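PDB 6E29: SWD1-like protein from Myceliophthora thermophila, which probably contributes, through this WD-repeat beta-propeller domain, to the COMPASS complex that methylates histone H3. Local coordinates for residues 46-51 and 62-67; 66-71 and 87-92. One frame throughout, in Å; residues are numbered along the deposited sequence.

Contact 1 (46-51 and 62-67); sequences DGTVVI and KLRGHS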
loop_
_atom_site.group_PDB
_atom_site.type_symbol
_atom_site.label_atom_id
_atom_site.label_comp_id
_atom_site.label_asym_id
_atom_site.label_seq_id
_atom_site.Cartn_x
_atom_site.Cartn_y
_atom_site.Cartn_z
ATOM N N ASP B 46 7.988 -12.201 12.641
ATOM C CA ASP B 46 7.430 -12.611 13.932
ATOM C C ASP B 46 6.426 -11.608 14.518
ATOM O O ASP B 46 6.050 -11.744 15.686
ATOM C CB ASP B 46 8.544 -12.868 14.952
ATOM C CG ASP B 46 9.361 -11.624 15.268
ATOM O OD1 ASP B 46 9.159 -10.570 14.633
ATOM O OD2 ASP B 46 10.206 -11.691 16.184
ATOM N N GLY B 47 5.996 -10.609 13.762
ATOM C CA GLY B 47 5.016 -9.664 14.244
ATOM C C GLY B 47 5.590 -8.473 14.978
ATOM O O GLY B 47 4.845 -7.528 15.272
ATOM N N THR B 48 6.891 -8.459 15.252
ATOM C CA THR B 48 7.473 -7.292 15.900
ATOM C C THR B 48 7.608 -6.128 14.914
ATOM O O THR B 48 7.862 -6.320 13.723
ATOM C CB THR B 48 8.840 -7.630 16.495
ATOM O OG1 THR B 48 8.727 -8.789 17.322
ATOM C CG2 THR B 48 9.365 -6.464 17.328
ATOM N N VAL B 49 7.447 -4.907 15.428
ATOM C CA VAL B 49 7.663 -3.690 14.662
ATOM C C VAL B 49 8.828 -2.923 15.263
ATOM O O VAL B 49 8.915 -2.791 16.485
ATOM C CB VAL B 49 6.404 -2.811 14.628
ATOM C CG1 VAL B 49 6.722 -1.482 13.893
ATOM C CG2 VAL B 49 5.288 -3.574 13.898
ATOM N N VAL B 50 9.748 -2.466 14.403
ATOM C CA VAL B 50 10.967 -1.802 14.833
ATOM C C VAL B 50 10.971 -0.372 14.303
ATOM O O VAL B 50 10.651 -0.123 13.137
ATOM C CB VAL B 50 12.227 -2.576 14.386
ATOM C CG1 VAL B 50 13.500 -1.867 14.874
ATOM C CG2 VAL B 50 12.182 -3.985 14.954
ATOM N N ILE B 51 11.282 0.567 15.177
ATOM C CA ILE B 51 11.407 1.974 14.829
ATOM C C ILE B 51 12.902 2.266 14.819
ATOM O O ILE B 51 13.545 2.187 15.867
ATOM C CB ILE B 51 10.691 2.870 15.846
ATOM C CG1 ILE B 51 9.201 2.457 15.979
ATOM C CG2 ILE B 51 10.939 4.334 15.516
ATOM C CD1 ILE B 51 8.505 2.302 14.577
ATOM N N LYS B 62 11.230 -1.159 20.000
ATOM C CA LYS B 62 10.627 -2.375 19.471
ATOM C C LYS B 62 9.211 -2.495 20.027
ATOM O O LYS B 62 9.014 -2.402 21.248
ATOM C CB LYS B 62 11.464 -3.604 19.857
ATOM C CG LYS B 62 12.800 -3.748 19.111
ATOM C CD LYS B 62 13.704 -4.734 19.811
ATOM C CE LYS B 62 14.745 -5.331 18.878
ATOM N NZ LYS B 62 15.499 -4.263 18.166
ATOM N N LEU B 63 8.237 -2.725 19.132
ATOM C CA LEU B 63 6.818 -2.839 19.453
ATOM C C LEU B 63 6.380 -4.270 19.190
ATOM O O LEU B 63 6.465 -4.757 18.057
ATOM C CB LEU B 63 5.977 -1.865 18.620
ATOM C CG LEU B 63 6.539 -0.433 18.546
ATOM C CD1 LEU B 63 5.872 0.328 17.401
ATOM C CD2 LEU B 63 6.345 0.307 19.863
ATOM N N ARG B 64 5.911 -4.942 20.229
ATOM C CA ARG B 64 5.490 -6.336 20.110
ATOM C C ARG B 64 4.003 -6.384 20.427
ATOM O O ARG B 64 3.592 -6.282 21.585
ATOM C CB ARG B 64 6.354 -7.235 21.011
ATOM C CG ARG B 64 7.862 -6.913 20.855
ATOM C CD ARG B 64 8.801 -7.993 21.393
ATOM N NE ARG B 64 10.088 -7.454 21.834
ATOM C CZ ARG B 64 11.265 -7.854 21.359
ATOM N NH1 ARG B 64 11.301 -8.766 20.393
ATOM N NH2 ARG B 64 12.405 -7.326 21.823
ATOM N N GLY B 65 3.187 -6.487 19.379
ATOM C CA GLY B 65 1.758 -6.570 19.561
ATOM C C GLY B 65 1.193 -7.600 18.618
ATOM O O GLY B 65 0.111 -8.143 18.845
ATOM N N HIS B 66 1.911 -7.873 17.543
ATOM C CA HIS B 66 1.489 -8.908 16.612
ATOM C C HIS B 66 2.375 -10.129 16.823
ATOM O O HIS B 66 3.509 -10.026 17.319
ATOM C CB HIS B 66 1.612 -8.441 15.142
ATOM C CG HIS B 66 0.952 -7.129 14.835
ATOM N ND1 HIS B 66 -0.280 -7.045 14.219
ATOM C CD2 HIS B 66 1.374 -5.853 15.004
ATOM C CE1 HIS B 66 -0.596 -5.775 14.045
ATOM N NE2 HIS B 66 0.378 -5.030 14.527
ATOM N N SER B 67 1.873 -11.279 16.376
ATOM C CA SER B 67 2.646 -12.515 16.351
ATOM C C SER B 67 2.799 -13.137 14.964
ATOM O O SER B 67 3.370 -14.229 14.857
ATOM C CB SER B 67 2.017 -13.545 17.298
ATOM O OG SER B 67 0.744 -13.941 16.779
HETATM O O HOH W 1 4.142 -5.860 16.953
HETATM O O HOH W 2 5.874 -9.270 18.630
#
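In the beta hairpin that closes one blade of the WD-repeat propeller, Val49 and Leu63 form an antiparallel hydrogen-bonded pair, and the connection to the next blade leaves from its open end. The two bonds of the pair are nearly straight: Val49 N gives to Leu63 O at 2.8 Å, in the carbonyl plane, and Leu63 N gives to Val49 O at 2.7 Å. Strands 48-51 and 62-64 run at 161° to each other. The leucine side chain crosses that of Val49: Leu63 CD1 lies 4.0 Å from Val49 CG1 and also touches Ile51 CG1. Val49 turns CG1 anti to its own N (chi1 176°), which brings this branch to the leucine methyl. On the other face Thr48 and Arg64 lie side by side, with Thr48 CG2 against the aliphatic CG of Arg64 at 3.9 Å.

Past the Val49-Leu63 pair the direct backbone bonds give way to water, although the chains stay close. One water gives protons to Gly47 O and Leu63 O and accepts from Gly65 N; a second gives to His66 O and sits 3.2 Å from Thr48 OG1. Asp46 OD1 accepts from Thr48 N at 3.2 Å in an Asx turn, while its OD2 makes a salt bridge with Arg44. Gly47 fits because a beta carbon there would collide with His66 O and Ser67 N and, at phi 88°, jam against Asp46 O. Gly47 O lies 3.4 Å from His66 CB.

Strand 39-44 flanks the hairpin on the side of 48-53 and is backbone-bonded to Val50 through Ser42. Strands 81-86 and 90-95 of the next blade pack on the face that carries Val49 and Leu63, where Leu82 meets Val49 and Ile51 and Trp94 meets Leu63.

Contact 2 (66-71 and 87-92); sequences HSKNIT and QGWKVI
His66 and Ile92 meet where the connection between two propeller blades folds over the strands of the blade it enters. Ile92 CD1 sits over one face of the His66 imidazole in a CH-pi contact, 4.0 Å from the ring centroid, while Lys90 O lies in the ring plane at the edge, 3.5 Å from His66 CE1. The ring's polar atoms fare differently: His66 NE2 is hydrogen-bonded to Ser84 OG, whereas ND1 is buried with no partner in the model. Replaced by an alanine, His66 would probably leave Ser84 without this mate and open a gap over Ile92.

Further along, the backbone of Gln87 is gripped at both its N and its O. Gln87 N gives to Asn69 O at 2.8 Å, in the carbonyl plane, and Gln87 O accepts from Lys68 NZ, which comes from above its carbonyl plane at 2.9 Å. Bends at chi2, chi3 and chi4 curl the lysine over Gly88, so that Lys68 CE rests tightly on Gly88 CA. Thr71 OG1 bonds to Val111 O. The other branch of that threonine, Thr71 CG2, packs on Gln87 CG at 3.5 Å.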
loop_
_atom_site.group_PDB
_atom_site.type_symbol
_atom_site.label_atom_id
_atom_site.label_comp_id
_atom_site.label_asym_id
_atom_site.label_seq_id
_atom_site.Cartn_x
_atom_site.Cartn_y
_atom_site.Cartn_z
ATOM N N HIS B 66 1.911 -7.873 17.543
ATOM C CA HIS B 66 1.489 -8.908 16.612
ATOM C C HIS B 66 2.375 -10.129 16.823
ATOM O O HIS B 66 3.509 -10.026 17.319
ATOM C CB HIS B 66 1.612 -8.441 15.142
ATOM C CG HIS B 66 0.952 -7.129 14.835
ATOM N ND1 HIS B 66 -0.280 -7.045 14.219
ATOM C CD2 HIS B 66 1.374 -5.853 15.004
ATOM C CE1 HIS B 66 -0.596 -5.775 14.045
ATOM N NE2 HIS B 66 0.378 -5.030 14.527
ATOM N N SER B 67 1.873 -11.279 16.376
ATOM C CA SER B 67 2.646 -12.515 16.351
ATOM C C SER B 67 2.799 -13.137 14.964
ATOM O O SER B 67 3.370 -14.229 14.857
ATOM C CB SER B 67 2.017 -13.545 17.298
ATOM O OG SER B 67 0.744 -13.941 16.779
ATOM N N LYS B 68 2.299 -12.504 13.904
ATOM C CA LYS B 68 2.440 -13.053 12.562
ATOM C C LYS B 68 3.011 -11.955 11.680
ATOM O O LYS B 68 3.176 -10.812 12.125
ATOM C CB LYS B 68 1.097 -13.608 12.011
ATOM C CG LYS B 68 0.762 -15.082 12.496
ATOM C CD LYS B 68 0.108 -15.915 11.367
ATOM C CE LYS B 68 -1.421 -15.937 11.433
ATOM N NZ LYS B 68 -2.071 -15.963 10.070
ATOM N N ASN B 69 3.327 -12.313 10.425
ATOM C CA ASN B 69 4.012 -11.394 9.523
ATOM C C ASN B 69 3.310 -10.050 9.455
ATOM O O ASN B 69 2.113 -9.970 9.166
ATOM C CB ASN B 69 4.094 -11.959 8.100
ATOM C CG ASN B 69 4.751 -13.321 8.042
ATOM O OD1 ASN B 69 4.634 -14.120 8.965
ATOM N ND2 ASN B 69 5.427 -13.599 6.939
ATOM N N ILE B 70 4.070 -8.985 9.686
ATOM C CA ILE B 70 3.544 -7.663 9.416
ATOM C C ILE B 70 3.336 -7.513 7.912
ATOM O O ILE B 70 4.200 -7.875 7.098
ATOM C CB ILE B 70 4.479 -6.573 9.955
ATOM C CG1 ILE B 70 4.738 -6.818 11.452
ATOM C CG2 ILE B 70 3.882 -5.195 9.647
ATOM C CD1 ILE B 70 3.424 -6.680 12.276
ATOM N N THR B 71 2.182 -6.976 7.536
ATOM C CA THR B 71 1.843 -6.745 6.144
ATOM C C THR B 71 1.773 -5.281 5.740
ATOM O O THR B 71 1.892 -4.998 4.546
ATOM C CB THR B 71 0.487 -7.382 5.817
ATOM O OG1 THR B 71 -0.458 -6.940 6.796
ATOM C CG2 THR B 71 0.583 -8.938 5.882
ATOM N N GLN B 87 -0.652 -10.616 9.154
ATOM C CA GLN B 87 -1.378 -11.770 8.644
ATOM C C GLN B 87 -2.187 -12.462 9.717
ATOM O O GLN B 87 -3.022 -13.312 9.382
ATOM C CB GLN B 87 -0.416 -12.781 8.026
ATOM C CG GLN B 87 0.184 -12.326 6.727
ATOM C CD GLN B 87 1.278 -13.246 6.216
ATOM O OE1 GLN B 87 1.751 -14.147 6.929
ATOM N NE2 GLN B 87 1.691 -13.027 4.968
ATOM N N GLY B 88 -1.930 -12.147 10.986
ATOM C CA GLY B 88 -2.663 -12.747 12.081
ATOM C C GLY B 88 -3.944 -12.013 12.411
ATOM O O GLY B 88 -4.419 -12.113 13.549
ATOM N N TRP B 89 -4.488 -11.254 11.440
ATOM C CA TRP B 89 -5.840 -10.662 11.470
ATOM C C TRP B 89 -5.946 -9.376 12.294
ATOM O O TRP B 89 -7.047 -8.941 12.614
ATOM C CB TRP B 89 -6.908 -11.640 12.004
ATOM C CG TRP B 89 -6.899 -13.019 11.410
ATOM C CD1 TRP B 89 -6.038 -13.507 10.451
ATOM C CD2 TRP B 89 -7.800 -14.094 11.720
ATOM N NE1 TRP B 89 -6.346 -14.816 10.161
ATOM C CE2 TRP B 89 -7.420 -15.200 10.922
ATOM C CE3 TRP B 89 -8.888 -14.230 12.595
ATOM C CZ2 TRP B 89 -8.101 -16.424 10.964
ATOM C CZ3 TRP B 89 -9.569 -15.440 12.629
ATOM C CH2 TRP B 89 -9.172 -16.522 11.818
ATOM N N LYS B 90 -4.850 -8.741 12.669
ATOM C CA LYS B 90 -4.916 -7.644 13.617
ATOM C C LYS B 90 -4.385 -6.349 13.013
ATOM O O LYS B 90 -3.492 -6.344 12.151
ATOM C CB LYS B 90 -4.116 -7.986 14.882
ATOM C CG LYS B 90 -4.523 -9.299 15.526
ATOM C CD LYS B 90 -3.553 -9.721 16.665
ATOM C CE LYS B 90 -3.595 -8.808 17.878
ATOM N NZ LYS B 90 -2.583 -9.223 18.910
ATOM N N VAL B 91 -4.960 -5.244 13.473
ATOM C CA VAL B 91 -4.479 -3.891 13.193
ATOM C C VAL B 91 -4.310 -3.172 14.535
ATOM O O VAL B 91 -5.217 -3.217 15.387
ATOM C CB VAL B 91 -5.458 -3.119 12.283
ATOM C CG1 VAL B 91 -5.017 -1.689 12.111
ATOM C CG2 VAL B 91 -5.559 -3.772 10.908
ATOM N N ILE B 92 -3.169 -2.502 14.718
ATOM C CA ILE B 92 -2.844 -1.817 15.977
ATOM C C ILE B 92 -2.397 -0.395 15.667
ATOM O O ILE B 92 -1.620 -0.175 14.729
ATOM C CB ILE B 92 -1.741 -2.565 16.763
ATOM C CG1 ILE B 92 -2.235 -3.940 17.235
ATOM C CG2 ILE B 92 -1.200 -1.713 17.926
ATOM C CD1 ILE B 92 -1.120 -4.776 17.911
#

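Contact 1 comes first along the chain and contact 2 starts where it ends: they share His66 and Ser67, and their centres lie about 9 Å apart on the same side of the propeller's centre. Residues 48-51 and 62-64 belong to the sheet ending in strand 58-64, while 70-71 and 90-92 belong to the following four-stranded sheet, so the chain between strands 58-64 and 70-75 ties one blade to the next. The two contacts also touch directly. Gly65 O probably accepts a hydrogen bond from Lys90 NZ at 2.9 Å, and Ile70 CD1 packs on Gly47 O, so the two blades meet directly at this junction.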